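Local atomic coordinates of zinc chaperone AztD (Citrobacter koseri, PDB entry 6CMK), a protein that acts as a periplasmic zinc chaperone, binding zinc ions and passing one of them directly to the solute-binding protein AztC of the AztABCD transport system. Residues V48-A53 with D57-F62; V181-P186 with R192-R197; D340-D345 with D350-I355. All blocks are in the same frame, centred on the assembly; numbering follows the deposited sequence. Where two conformers were deposited one is given.

Contact 1: residues V48-A53 with D57-F62; sequences VNVIDA and DKLATF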
ATOM      1  N   VAL B  48       9.862   0.344 -27.402  1.00 23.61           N
ATOM      2  CA  VAL B  48       9.315   0.925 -26.176  1.00 18.45           C
ATOM      3  C   VAL B  48      10.347   1.911 -25.648  1.00 17.33           C
ATOM      4  O   VAL B  48      11.504   1.541 -25.409  1.00 20.76           O
ATOM      5  CB  VAL B  48       8.973  -0.139 -25.120  1.00 22.70           C
ATOM      6  CG1 VAL B  48       8.496   0.518 -23.828  1.00 24.43           C
ATOM      7  CG2 VAL B  48       7.905  -1.084 -25.640  1.00 26.78           C
ATOM      8  N   ASN B  49       9.945   3.171 -25.516  1.00 21.38           N
ATOM      9  CA  ASN B  49      10.800   4.213 -24.966  1.00 18.35           C
ATOM     10  C   ASN B  49      10.500   4.419 -23.485  1.00 19.41           C
ATOM     11  O   ASN B  49       9.356   4.315 -23.045  1.00 19.39           O
ATOM     12  CB  ASN B  49      10.607   5.528 -25.722  1.00 19.60           C
ATOM     13  CG  ASN B  49      11.251   5.512 -27.098  1.00 26.89           C
ATOM     14  OD1 ASN B  49      12.470   5.423 -27.224  1.00 32.26           O
ATOM     15  ND2 ASN B  49      10.434   5.614 -28.131  1.00 29.67           N
ATOM     16  N   VAL B  50      11.548   4.712 -22.719  1.00 20.39           N
ATOM     17  CA  VAL B  50      11.437   4.994 -21.290  1.00 19.31           C
ATOM     18  C   VAL B  50      11.910   6.418 -21.085  1.00 22.07           C
ATOM     19  O   VAL B  50      12.998   6.784 -21.540  1.00 24.17           O
ATOM     20  CB  VAL B  50      12.265   4.022 -20.430  1.00 20.78           C
ATOM     21  CG1 VAL B  50      11.938   4.221 -18.931  1.00 19.66           C
ATOM     22  CG2 VAL B  50      12.020   2.581 -20.854  1.00 21.59           C
ATOM     23  N   ILE B  51      11.097   7.212 -20.404  1.00 16.74           N
ATOM     24  CA  ILE B  51      11.347   8.634 -20.238  1.00 20.01           C
ATOM     25  C   ILE B  51      11.184   8.963 -18.767  1.00 20.15           C
ATOM     26  O   ILE B  51      10.284   8.442 -18.103  1.00 18.41           O
ATOM     27  CB  ILE B  51      10.387   9.458 -21.120  1.00 19.15           C
ATOM     28  CG1 ILE B  51      10.767   9.229 -22.593  1.00 27.50           C
ATOM     29  CG2 ILE B  51      10.397  10.948 -20.749  1.00 24.44           C
ATOM     30  CD1 ILE B  51      10.041  10.102 -23.590  1.00 42.03           C
ATOM     31  N   ASP B  52      12.075   9.806 -18.255  1.00 18.52           N
ATOM     32  CA  ASP B  52      11.909  10.349 -16.913  1.00 19.89           C
ATOM     33  C   ASP B  52      10.709  11.286 -16.910  1.00 21.72           C
ATOM     34  O   ASP B  52      10.700  12.293 -17.622  1.00 21.12           O
ATOM     35  CB  ASP B  52      13.181  11.079 -16.486  1.00 23.57           C
ATOM     36  CG  ASP B  52      13.142  11.552 -15.041  1.00 30.11           C
ATOM     37  OD1 ASP B  52      12.049  11.813 -14.486  1.00 24.77           O
ATOM     38  OD2 ASP B  52      14.229  11.664 -14.447  1.00 30.13           O
ATOM     39  N   ALA B  53       9.684  10.945 -16.131  1.00 18.44           N
ATOM     40  CA  ALA B  53       8.441  11.708 -16.180  1.00 14.95           C
ATOM     41  C   ALA B  53       8.622  13.122 -15.644  1.00 21.55           C
ATOM     42  O   ALA B  53       7.868  14.027 -16.016  1.00 27.03           O
ATOM     43  CB  ALA B  53       7.350  10.998 -15.380  1.00 18.10           C
ATOM     44  N   ASP B  57      13.634  13.504 -19.908  1.00 30.87           N
ATOM     45  CA  ASP B  57      14.801  13.040 -20.643  1.00 33.53           C
ATOM     46  C   ASP B  57      14.733  11.530 -20.862  1.00 24.14           C
ATOM     47  O   ASP B  57      14.068  10.784 -20.131  1.00 23.36           O
ATOM     48  CB  ASP B  57      16.118  13.449 -19.968  1.00 57.21           C
ATOM     49  CG  ASP B  57      16.291  12.880 -18.576  1.00 77.23           C
ATOM     50  OD1 ASP B  57      15.442  12.084 -18.131  1.00 91.11           O
ATOM     51  OD2 ASP B  57      17.299  13.237 -17.927  1.00 81.24           O
ATOM     52  N   LYS B  58      15.399  11.100 -21.925  1.00 30.03           N
ATOM     53  CA  LYS B  58      15.298   9.733 -22.409  1.00 39.87           C
ATOM     54  C   LYS B  58      16.204   8.838 -21.575  1.00 33.42           C
ATOM     55  O   LYS B  58      17.408   9.088 -21.466  1.00 40.33           O
ATOM     56  CB  LYS B  58      15.686   9.671 -23.887  1.00 44.35           C
ATOM     57  CG  LYS B  58      15.054  10.753 -24.765  1.00 58.10           C
ATOM     58  CD  LYS B  58      13.602  10.454 -25.103  1.00 76.41           C
ATOM     59  CE  LYS B  58      13.486   9.408 -26.205  1.00 86.29           C
ATOM     60  NZ  LYS B  58      12.071   9.009 -26.448  1.00 83.17           N
ATOM     61  N   LEU B  59      15.625   7.805 -20.974  1.00 21.64           N
ATOM     62  CA  LEU B  59      16.390   6.856 -20.182  1.00 23.89           C
ATOM     63  C   LEU B  59      16.775   5.609 -20.960  1.00 25.29           C
ATOM     64  O   LEU B  59      17.855   5.055 -20.725  1.00 27.50           O
ATOM     65  CB  LEU B  59      15.587   6.446 -18.942  1.00 24.81           C
ATOM     66  CG  LEU B  59      15.726   7.272 -17.661  1.00 34.46           C
ATOM     67  CD1 LEU B  59      15.978   8.750 -17.927  1.00 36.74           C
ATOM     68  CD2 LEU B  59      14.472   7.084 -16.808  1.00 32.25           C
ATOM     69  N   ALA B  60      15.925   5.149 -21.878  1.00 24.07           N
ATOM     70  CA  ALA B  60      16.206   3.911 -22.589  1.00 28.86           C
ATOM     71  C   ALA B  60      15.274   3.777 -23.779  1.00 28.63           C
ATOM     72  O   ALA B  60      14.166   4.322 -23.788  1.00 24.08           O
ATOM     73  CB  ALA B  60      16.052   2.687 -21.676  1.00 26.58           C
ATOM     74  N   THR B  61      15.753   3.056 -24.784  1.00 26.39           N
ATOM     75  CA  THR B  61      14.941   2.583 -25.893  1.00 30.79           C
ATOM     76  C   THR B  61      15.121   1.076 -25.968  1.00 34.78           C
ATOM     77  O   THR B  61      16.252   0.586 -26.013  1.00 29.22           O
ATOM     78  CB  THR B  61      15.352   3.243 -27.210  1.00 32.28           C
ATOM     79  OG1 THR B  61      15.210   4.661 -27.099  1.00 31.89           O
ATOM     80  CG2 THR B  61      14.493   2.749 -28.359  1.00 34.82           C
ATOM     81  N   PHE B  62      14.015   0.345 -25.956  1.00 27.56           N
ATOM     82  CA  PHE B  62      14.042  -1.105 -26.049  1.00 21.63           C
ATOM     83  C   PHE B  62      13.445  -1.531 -27.375  1.00 26.07           C
ATOM     84  O   PHE B  62      12.341  -1.104 -27.734  1.00 27.53           O
ATOM     85  CB  PHE B  62      13.268  -1.753 -24.905  1.00 23.60           C
ATOM     86  CG  PHE B  62      13.849  -1.477 -23.565  1.00 21.21           C
ATOM     87  CD1 PHE B  62      15.179  -1.753 -23.306  1.00 33.46           C
ATOM     88  CD2 PHE B  62      13.074  -0.925 -22.568  1.00 28.59           C
ATOM     89  CE1 PHE B  62      15.726  -1.492 -22.068  1.00 31.78           C
ATOM     90  CE2 PHE B  62      13.612  -0.666 -21.331  1.00 24.11           C
ATOM     91  CZ  PHE B  62      14.943  -0.945 -21.080  1.00 29.62           C
TER

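Contact 2: residues V181-P186 with R192-R197; sequences VSIPNP and RPVGAR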
ATOM      1  N   VAL B 181     -11.573 -17.579 -15.386  1.00 19.59           N
ATOM      2  CA  VAL B 181     -11.352 -17.529 -16.824  1.00 23.41           C
ATOM      3  C   VAL B 181     -12.693 -17.401 -17.521  1.00 17.12           C
ATOM      4  O   VAL B 181     -13.723 -17.888 -17.046  1.00 19.71           O
ATOM      5  CB  VAL B 181     -10.598 -18.771 -17.362  1.00 22.32           C
ATOM      6  CG1 VAL B 181      -9.241 -18.897 -16.708  1.00 20.44           C
ATOM      7  CG2 VAL B 181     -11.409 -20.036 -17.151  1.00 19.17           C
ATOM      8  N   SER B 182     -12.660 -16.756 -18.675  1.00 17.91           N
ATOM      9  CA  SER B 182     -13.842 -16.634 -19.502  1.00 18.49           C
ATOM     10  C   SER B 182     -14.150 -17.966 -20.171  1.00 19.95           C
ATOM     11  O   SER B 182     -13.267 -18.799 -20.393  1.00 22.17           O
ATOM     12  CB  SER B 182     -13.620 -15.547 -20.541  1.00 20.94           C
ATOM     13  OG  SER B 182     -12.444 -15.811 -21.275  1.00 19.60           O
ATOM     14  N   ILE B 183     -15.422 -18.155 -20.486  1.00 18.45           N
ATOM     15  CA  ILE B 183     -15.951 -19.397 -21.047  1.00 19.36           C
ATOM     16  C   ILE B 183     -16.175 -19.169 -22.536  1.00 24.72           C
ATOM     17  O   ILE B 183     -16.900 -18.236 -22.898  1.00 23.64           O
ATOM     18  CB  ILE B 183     -17.262 -19.795 -20.353  1.00 22.30           C
ATOM     19  CG1 ILE B 183     -17.027 -20.033 -18.852  1.00 21.60           C
ATOM     20  CG2 ILE B 183     -17.887 -21.012 -21.026  1.00 22.61           C
ATOM     21  CD1 ILE B 183     -18.308 -20.030 -18.048  1.00 27.76           C
ATOM     22  N   PRO B 184     -15.595 -19.970 -23.430  1.00 20.55           N
ATOM     23  CA  PRO B 184     -15.827 -19.733 -24.860  1.00 21.75           C
ATOM     24  C   PRO B 184     -17.270 -20.030 -25.227  1.00 25.89           C
ATOM     25  O   PRO B 184     -17.932 -20.882 -24.625  1.00 25.38           O
ATOM     26  CB  PRO B 184     -14.869 -20.711 -25.549  1.00 26.38           C
ATOM     27  CG  PRO B 184     -14.694 -21.824 -24.545  1.00 21.71           C
ATOM     28  CD  PRO B 184     -14.735 -21.147 -23.196  1.00 21.62           C
ATOM     29  N   ASN B 185     -17.754 -19.319 -26.236  1.00 25.90           N
ATOM     30  CA  ASN B 185     -19.070 -19.597 -26.781  1.00 28.98           C
ATOM     31  C   ASN B 185     -19.080 -21.020 -27.323  1.00 29.42           C
ATOM     32  O   ASN B 185     -18.245 -21.350 -28.177  1.00 27.23           O
ATOM     33  CB  ASN B 185     -19.406 -18.594 -27.880  1.00 26.84           C
ATOM     34  CG  ASN B 185     -20.778 -18.826 -28.485  1.00 30.20           C
ATOM     35  OD1 ASN B 185     -21.112 -19.931 -28.902  1.00 31.98           O
ATOM     36  ND2 ASN B 185     -21.583 -17.771 -28.530  1.00 30.27           N
ATOM     37  N   PRO B 186     -19.969 -21.894 -26.842  1.00 27.31           N
ATOM     38  CA  PRO B 186     -19.858 -23.321 -27.185  1.00 30.98           C
ATOM     39  C   PRO B 186     -20.247 -23.648 -28.613  1.00 41.49           C
ATOM     40  O   PRO B 186     -19.974 -24.771 -29.059  1.00 40.66           O
ATOM     41  CB  PRO B 186     -20.804 -23.994 -26.184  1.00 28.75           C
ATOM     42  CG  PRO B 186     -21.772 -22.932 -25.798  1.00 39.78           C
ATOM     43  CD  PRO B 186     -20.978 -21.651 -25.795  1.00 33.54           C
ATOM     44  N   ARG B 192     -17.899 -13.615 -28.819  0.57 25.97           N
ATOM     45  CA  ARG B 192     -17.484 -13.232 -27.484  0.57 26.45           C
ATOM     46  C   ARG B 192     -17.776 -14.374 -26.512  0.57 22.26           C
ATOM     47  O   ARG B 192     -18.663 -15.199 -26.749  0.57 25.26           O
ATOM     48  CB  ARG B 192     -18.184 -11.947 -27.040  0.57 29.22           C
ATOM     49  CG  ARG B 192     -17.494 -10.679 -27.539  0.57 29.72           C
ATOM     50  CD  ARG B 192     -18.184  -9.387 -27.090  0.57 35.22           C
ATOM     51  NE  ARG B 192     -17.382  -8.212 -27.438  0.57 37.21           N
ATOM     52  CZ  ARG B 192     -17.698  -6.955 -27.140  0.57 32.83           C
ATOM     53  NH1 ARG B 192     -18.812  -6.679 -26.482  0.57 25.21           N
ATOM     54  NH2 ARG B 192     -16.894  -5.967 -27.505  0.57 45.55           N
ATOM     55  N   PRO B 193     -17.022 -14.463 -25.423  1.00 22.70           N
ATOM     56  CA  PRO B 193     -17.303 -15.492 -24.418  1.00 19.86           C
ATOM     57  C   PRO B 193     -18.650 -15.247 -23.751  1.00 24.16           C
ATOM     58  O   PRO B 193     -19.236 -14.165 -23.832  1.00 23.61           O
ATOM     59  CB  PRO B 193     -16.131 -15.373 -23.436  1.00 21.65           C
ATOM     60  CG  PRO B 193     -15.512 -14.035 -23.705  1.00 22.87           C
ATOM     61  CD  PRO B 193     -15.794 -13.704 -25.131  1.00 26.68           C
ATOM     62  N   VAL B 194     -19.143 -16.286 -23.077  1.00 23.40           N
ATOM     63  CA  VAL B 194     -20.517 -16.332 -22.591  1.00 25.59           C
ATOM     64  C   VAL B 194     -20.602 -16.236 -21.082  1.00 29.20           C
ATOM     65  O   VAL B 194     -21.714 -16.252 -20.532  1.00 27.99           O
ATOM     66  CB  VAL B 194     -21.237 -17.600 -23.085  1.00 25.86           C
ATOM     67  CG1 VAL B 194     -21.259 -17.629 -24.602  1.00 27.97           C
ATOM     68  CG2 VAL B 194     -20.558 -18.849 -22.551  1.00 26.36           C
ATOM     69  N   GLY B 195     -19.471 -16.127 -20.397  1.00 25.31           N
ATOM     70  CA  GLY B 195     -19.466 -16.036 -18.951  1.00 23.77           C
ATOM     71  C   GLY B 195     -18.062 -16.277 -18.439  1.00 21.48           C
ATOM     72  O   GLY B 195     -17.096 -16.217 -19.203  1.00 19.63           O
ATOM     73  N   ALA B 196     -17.967 -16.567 -17.144  1.00 21.34           N
ATOM     74  CA  ALA B 196     -16.686 -16.813 -16.501  1.00 19.31           C
ATOM     75  C   ALA B 196     -16.863 -17.919 -15.476  1.00 19.36           C
ATOM     76  O   ALA B 196     -17.967 -18.165 -14.988  1.00 25.35           O
ATOM     77  CB  ALA B 196     -16.133 -15.559 -15.818  1.00 18.95           C
ATOM     78  N   ARG B 197     -15.754 -18.572 -15.136  1.00 21.99           N
ATOM     79  CA  ARG B 197     -15.794 -19.611 -14.122  1.00 18.24           C
ATOM     80  C   ARG B 197     -14.505 -19.622 -13.319  1.00 22.04           C
ATOM     81  O   ARG B 197     -13.444 -19.203 -13.791  1.00 17.76           O
ATOM     82  CB  ARG B 197     -16.018 -20.999 -14.735  1.00 22.36           C
ATOM     83  CG  ARG B 197     -14.920 -21.474 -15.677  1.00 22.42           C
ATOM     84  CD  ARG B 197     -15.097 -22.958 -16.010  1.00 24.28           C
ATOM     85  NE  ARG B 197     -16.340 -23.236 -16.723  1.00 23.83           N
ATOM     86  CZ  ARG B 197     -16.435 -23.533 -18.020  1.00 26.54           C
ATOM     87  NH1 ARG B 197     -15.359 -23.603 -18.790  1.00 29.42           N
ATOM     88  NH2 ARG B 197     -17.627 -23.772 -18.557  1.00 28.80           N
TER
HETATM   89  O   HOH W   1     -21.170 -14.973 -27.507  1.00 30.66           O

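Contact 3: residues D340-D345 with D350-I355; sequences DPYSMD and DPRPRI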
ATOM      1  N   ASP B 340      -5.206  18.560 -31.604  1.00 22.17           N
ATOM      2  CA  ASP B 340      -6.218  18.684 -32.640  1.00 22.16           C
ATOM      3  C   ASP B 340      -7.193  17.515 -32.524  1.00 21.45           C
ATOM      4  O   ASP B 340      -6.863  16.481 -31.944  1.00 24.41           O
ATOM      5  CB  ASP B 340      -5.592  18.688 -34.030  1.00 24.57           C
ATOM      6  CG  ASP B 340      -4.932  20.010 -34.377  1.00 40.62           C
ATOM      7  OD1 ASP B 340      -5.457  21.073 -33.979  1.00 42.90           O
ATOM      8  OD2 ASP B 340      -3.887  19.982 -35.058  1.00 47.98           O
ATOM      9  N   PRO B 341      -8.396  17.648 -33.083  1.00 25.46           N
ATOM     10  CA  PRO B 341      -9.328  16.519 -33.058  1.00 21.46           C
ATOM     11  C   PRO B 341      -8.720  15.274 -33.685  1.00 24.33           C
ATOM     12  O   PRO B 341      -7.914  15.344 -34.617  1.00 28.19           O
ATOM     13  CB  PRO B 341     -10.525  17.025 -33.870  1.00 23.02           C
ATOM     14  CG  PRO B 341     -10.457  18.494 -33.773  1.00 30.00           C
ATOM     15  CD  PRO B 341      -8.992  18.832 -33.727  1.00 25.94           C
ATOM     16  N   TYR B 342      -9.109  14.129 -33.144  1.00 25.12           N
ATOM     17  CA  TYR B 342      -8.871  12.823 -33.745  1.00 22.02           C
ATOM     18  C   TYR B 342     -10.240  12.185 -33.985  1.00 28.61           C
ATOM     19  O   TYR B 342     -10.605  11.219 -33.310  1.00 33.67           O
ATOM     20  CB  TYR B 342      -8.003  11.936 -32.831  1.00 22.50           C
ATOM     21  CG  TYR B 342      -6.496  12.171 -32.806  1.00 21.17           C
ATOM     22  CD1 TYR B 342      -5.931  13.241 -32.110  1.00 24.40           C
ATOM     23  CD2 TYR B 342      -5.631  11.259 -33.404  1.00 33.10           C
ATOM     24  CE1 TYR B 342      -4.544  13.412 -32.054  1.00 20.65           C
ATOM     25  CE2 TYR B 342      -4.255  11.428 -33.358  1.00 30.44           C
ATOM     26  CZ  TYR B 342      -3.716  12.499 -32.684  1.00 33.58           C
ATOM     27  OH  TYR B 342      -2.342  12.633 -32.645  1.00 24.00           O
ATOM     28  N   SER B 343     -11.013  12.754 -34.912  1.00 37.14           N
ATOM     29  CA  SER B 343     -12.352  12.246 -35.203  1.00 48.19           C
ATOM     30  C   SER B 343     -12.278  10.773 -35.590  1.00 34.95           C
ATOM     31  O   SER B 343     -11.611  10.418 -36.562  1.00 31.61           O
ATOM     32  CB  SER B 343     -12.979  13.064 -36.332  1.00 50.29           C
ATOM     33  OG  SER B 343     -14.260  12.572 -36.680  1.00 48.42           O
ATOM     34  N   MET B 344     -12.959   9.906 -34.841  1.00 44.27           N
ATOM     35  CA  MET B 344     -12.740   8.478 -35.049  1.00 54.11           C
ATOM     36  C   MET B 344     -13.693   7.854 -36.064  1.00 70.30           C
ATOM     37  O   MET B 344     -13.370   6.794 -36.614  1.00 61.62           O
ATOM     38  CB  MET B 344     -12.804   7.698 -33.720  1.00 48.76           C
ATOM     39  CG  MET B 344     -13.851   8.087 -32.673  1.00 42.83           C
ATOM     40  SD  MET B 344     -13.189   8.037 -30.979  1.00 43.11           S
ATOM     41  CE  MET B 344     -12.224   6.516 -30.937  1.00 39.93           C
ATOM     42  N   ASP B 345     -14.830   8.488 -36.356  1.00 75.67           N
ATOM     43  CA  ASP B 345     -15.754   7.956 -37.353  1.00 62.13           C
ATOM     44  C   ASP B 345     -15.045   7.667 -38.669  1.00 58.03           C
ATOM     45  O   ASP B 345     -14.669   8.602 -39.381  1.00 56.36           O
ATOM     46  CB  ASP B 345     -16.907   8.929 -37.606  1.00 48.21           C
ATOM     47  N   ASP B 350      -6.563   4.004 -36.638  1.00 44.41           N
ATOM     48  CA  ASP B 350      -5.372   4.836 -36.635  1.00 37.83           C
ATOM     49  C   ASP B 350      -4.946   5.184 -35.205  1.00 34.74           C
ATOM     50  O   ASP B 350      -5.775   5.213 -34.293  1.00 39.19           O
ATOM     51  CB  ASP B 350      -5.625   6.114 -37.428  1.00 52.21           C
ATOM     52  CG  ASP B 350      -5.689   5.865 -38.922  1.00 61.34           C
ATOM     53  OD1 ASP B 350      -4.669   5.424 -39.493  1.00 55.41           O
ATOM     54  OD2 ASP B 350      -6.762   6.092 -39.522  1.00 67.23           O
ATOM     55  N   PRO B 351      -3.654   5.446 -34.990  1.00 26.35           N
ATOM     56  CA  PRO B 351      -3.195   5.891 -33.665  1.00 27.09           C
ATOM     57  C   PRO B 351      -3.917   7.157 -33.226  1.00 20.00           C
ATOM     58  O   PRO B 351      -4.187   8.048 -34.030  1.00 23.21           O
ATOM     59  CB  PRO B 351      -1.701   6.158 -33.886  1.00 36.46           C
ATOM     60  CG  PRO B 351      -1.579   6.420 -35.353  1.00 37.98           C
ATOM     61  CD  PRO B 351      -2.567   5.491 -35.983  1.00 34.36           C
ATOM     62  N   ARG B 352      -4.218   7.271 -31.941  1.00 22.78           N
ATOM     63  CA  ARG B 352      -4.927   8.266 -31.157  1.00 18.84           C
ATOM     64  C   ARG B 352      -4.283   8.456 -29.798  1.00 17.49           C
ATOM     65  O   ARG B 352      -3.573   7.575 -29.305  1.00 17.62           O
ATOM     66  CB  ARG B 352      -6.406   7.904 -30.987  1.00 24.09           C
ATOM     67  CG  ARG B 352      -7.088   7.740 -32.322  1.00 24.64           C
ATOM     68  CD  ARG B 352      -8.558   8.080 -32.276  1.00 45.83           C
ATOM     69  NE  ARG B 352      -9.168   7.773 -33.563  1.00 62.76           N
ATOM     70  CZ  ARG B 352      -9.391   6.536 -33.994  1.00 68.47           C
ATOM     71  NH1 ARG B 352      -9.066   5.492 -33.235  1.00 60.79           N
ATOM     72  NH2 ARG B 352      -9.939   6.341 -35.181  1.00 81.58           N
ATOM     73  N   PRO B 353      -4.528   9.600 -29.166  1.00 17.67           N
ATOM     74  CA  PRO B 353      -3.948   9.879 -27.846  1.00 16.62           C
ATOM     75  C   PRO B 353      -4.279   8.841 -26.780  1.00 16.75           C
ATOM     76  O   PRO B 353      -5.342   8.217 -26.784  1.00 17.15           O
ATOM     77  CB  PRO B 353      -4.552  11.240 -27.501  1.00 16.72           C
ATOM     78  CG  PRO B 353      -4.683  11.897 -28.839  1.00 18.82           C
ATOM     79  CD  PRO B 353      -5.170  10.797 -29.737  1.00 18.76           C
ATOM     80  N   ARG B 354      -3.339   8.690 -25.842  1.00 15.98           N
ATOM     81  CA  ARG B 354      -3.497   7.884 -24.638  1.00 14.77           C
ATOM     82  C   ARG B 354      -3.019   8.711 -23.450  1.00 16.51           C
ATOM     83  O   ARG B 354      -2.099   9.527 -23.583  1.00 16.92           O
ATOM     84  CB  ARG B 354      -2.702   6.563 -24.735  1.00 14.70           C
ATOM     85  CG  ARG B 354      -3.158   5.638 -25.886  1.00 16.18           C
ATOM     86  CD  ARG B 354      -4.544   5.115 -25.558  1.00 16.50           C
ATOM     87  NE  ARG B 354      -5.068   4.130 -26.501  1.00 21.64           N
ATOM     88  CZ  ARG B 354      -5.907   4.390 -27.495  1.00 28.57           C
ATOM     89  NH1 ARG B 354      -6.324   5.626 -27.727  1.00 20.40           N
ATOM     90  NH2 ARG B 354      -6.331   3.394 -28.266  1.00 24.47           N
ATOM     91  N   ILE B 355      -3.669   8.505 -22.294  1.00 13.98           N
ATOM     92  CA  ILE B 355      -3.422   9.256 -21.063  1.00 13.58           C
ATOM     93  C   ILE B 355      -2.619   8.404 -20.085  1.00 17.89           C
ATOM     94  O   ILE B 355      -2.898   7.212 -19.910  1.00 16.08           O
ATOM     95  CB  ILE B 355      -4.738   9.683 -20.377  1.00 15.72           C
ATOM     96  CG1 ILE B 355      -5.806  10.203 -21.346  1.00 17.53           C
ATOM     97  CG2 ILE B 355      -4.448  10.713 -19.303  1.00 16.87           C
ATOM     98  CD1 ILE B 355      -7.211  10.180 -20.710  1.00 20.82           C
TER

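Contact 1: residues V48-A53 with D57-F62
Val50 lays its CG2 methyl obliquely against the ring of Phe62, with CG2 of Val50 3.6 Å from CE2 of Phe62. That methyl stands opposite the carbonyl carbon of its own residue because CG1 takes the position trans to the backbone N (chi1 -171°), and CB of Ala60 packs more loosely on the same methyl. Val48 belongs to this face too, and it and Phe62 both rest on Ile92 of strand 88-100.

The other face is partly polar. Asn49 and Thr61, a non-hydrogen-bonded pair, run side by side, and Thr61 OG1 donates to Asn49 OD1 over 2.8 Å, approaching almost in line with the amide C=O. Next to them Lys58, bent at both chi2 and chi3 (each -78°), curls over Ile51, so that its NZ sits 3.7 Å from Ile51 CD1. Asn49, Ile51 and Lys58 all touch Val388 from a neighbouring loop.

Between the two faces, main-chain bonds join the strands. Val48 and Phe62 exchange two nearly straight bonds, while farther along the register slips by one residue. There Val50 O receives Leu59 N at 2.9 Å and, weakly, Ala60 N at 3.4 Å, so two residues of one strand face a single residue of the other. Past this slip Asp52 N still reaches Asp57 O at 2.9 Å, which closes the turn end. There Asp52 OD2 and Asp57 OD1 come within 3.9 Å and probably repel mildly; the other oxygen, Asp52 OD1, accepts Leu54 N.

The whole is an antiparallel beta hairpin with a classic beta bulge, the outer half of a propeller blade whose remaining strands, 32-42 and 392-403, bring the two ends of the chain into one sheet.

Contact 2: residues V181-P186 with R192-R197
Strands 181-183 and 195-197 run antiparallel with a marked twist, 132° between their directions, and pair through reciprocal bonds of Val181 and Arg197, each 2.9 Å from N to O. The bond from Ile183 N to Gly195 O is less regular, its donor standing well above the carbonyl plane, and Val194 N bonds to Ile183 O just before Gly195.

Ile183 is the hub of the side chains. Its CG1 sits over the centre of the Arg197 guanidinium, 3.6 Å from CZ of Arg197, while its CG2 meets Val194 CG2 at 3.8 Å. Arg197 brings its flat end there by placing CG between its backbone N and carbonyl carbon (chi1 63°) and bending at chi3; NE then forms a salt bridge with Asp209. Beyond the strands, Val194 CG1 packs on CA of Asn185, whose OD1 accepts Asp187 N and Asp188 N. One water takes a hydrogen from Asn185 ND2 and gives one to Arg192 O, 2.6 Å away.

In one of its two modelled conformers, Arg192 comes near His216, a ligand of the first high-affinity zinc. Apolar cover over one guanidinium face probably strengthens the Arg197–Asp209 pair by limiting water there.

Contact 3: residues D340-D345 with D350-I355
Pro353 sets the CD-CG edge of its ring on one face of Tyr342, within the long loop of the beta propeller that leads from strand 331-337, at the outer edge of one blade, to strand 355-358, which starts the next. Neither segment forms regular secondary structure with the other; side-chain packing, not strand pairing, holds the two arms of this inter-blade loop together.

The aromatic contact is a CH-pi interaction. Pro353 CD lies 3.4 Å from the centroid of the Tyr342 ring, only 7° off the ring normal, so the proline methylene sits squarely over the middle of one face. The edge of the same ring is used as well: Pro351 O comes near the ring plane, 3.4 Å from Tyr342 CE2. At the far end of the side chain, Tyr342 OH hydrogen-bonds with Asp366 OD1 and Leu368 N, which together with the proline should fix the ring's setting in this buried place.

A second kind of packing surrounds Arg352. With its chain extended from CG to NE, it reaches across to Met344, and a turn at the last torsion (chi4 72°) presents a flat face. Met344 CB sits over one side of the guanidinium near its rim, 3.5 Å from Arg352 NH2, and Asp350 O lies over the opposite side, so the group is sandwiched between a methylene and a carbonyl oxygen. NH1 also gives a hydrogen bond to the main-chain Trp348 O, which helps to hold the group's rotation.

Polar links tie the loop to its surroundings. Glu318 OE2 accepts Met344 N, and the backbones of Glu318 and Tyr342 are also bonded. Within the second segment, Arg354 folds back on its predecessor: its NH1 gives a hydrogen to Pro353 O at 2.9 Å, from above the carbonyl plane.

Overall arrangement
The three contacts are separate samples of one propeller: contacts 1 and 2 lie on opposite sides of the chain's centre, about 38 Å apart between centres, and none touches another. Contacts 1 and 2 are hairpins of different blades, partly buried, where main-chain bonding sets the register and side chains fill in. Contact 1 belongs to the sheet that unites the chain ends. Contacts 1 and 3 lie away from the annotated sites, whereas contact 2 borders a zinc site. Contact 3 is the most buried of the three, and it joins two parts of a single inter-blade loop. There the chemistry shifts from backbone pairing to proline, aromatic and guanidinium packing.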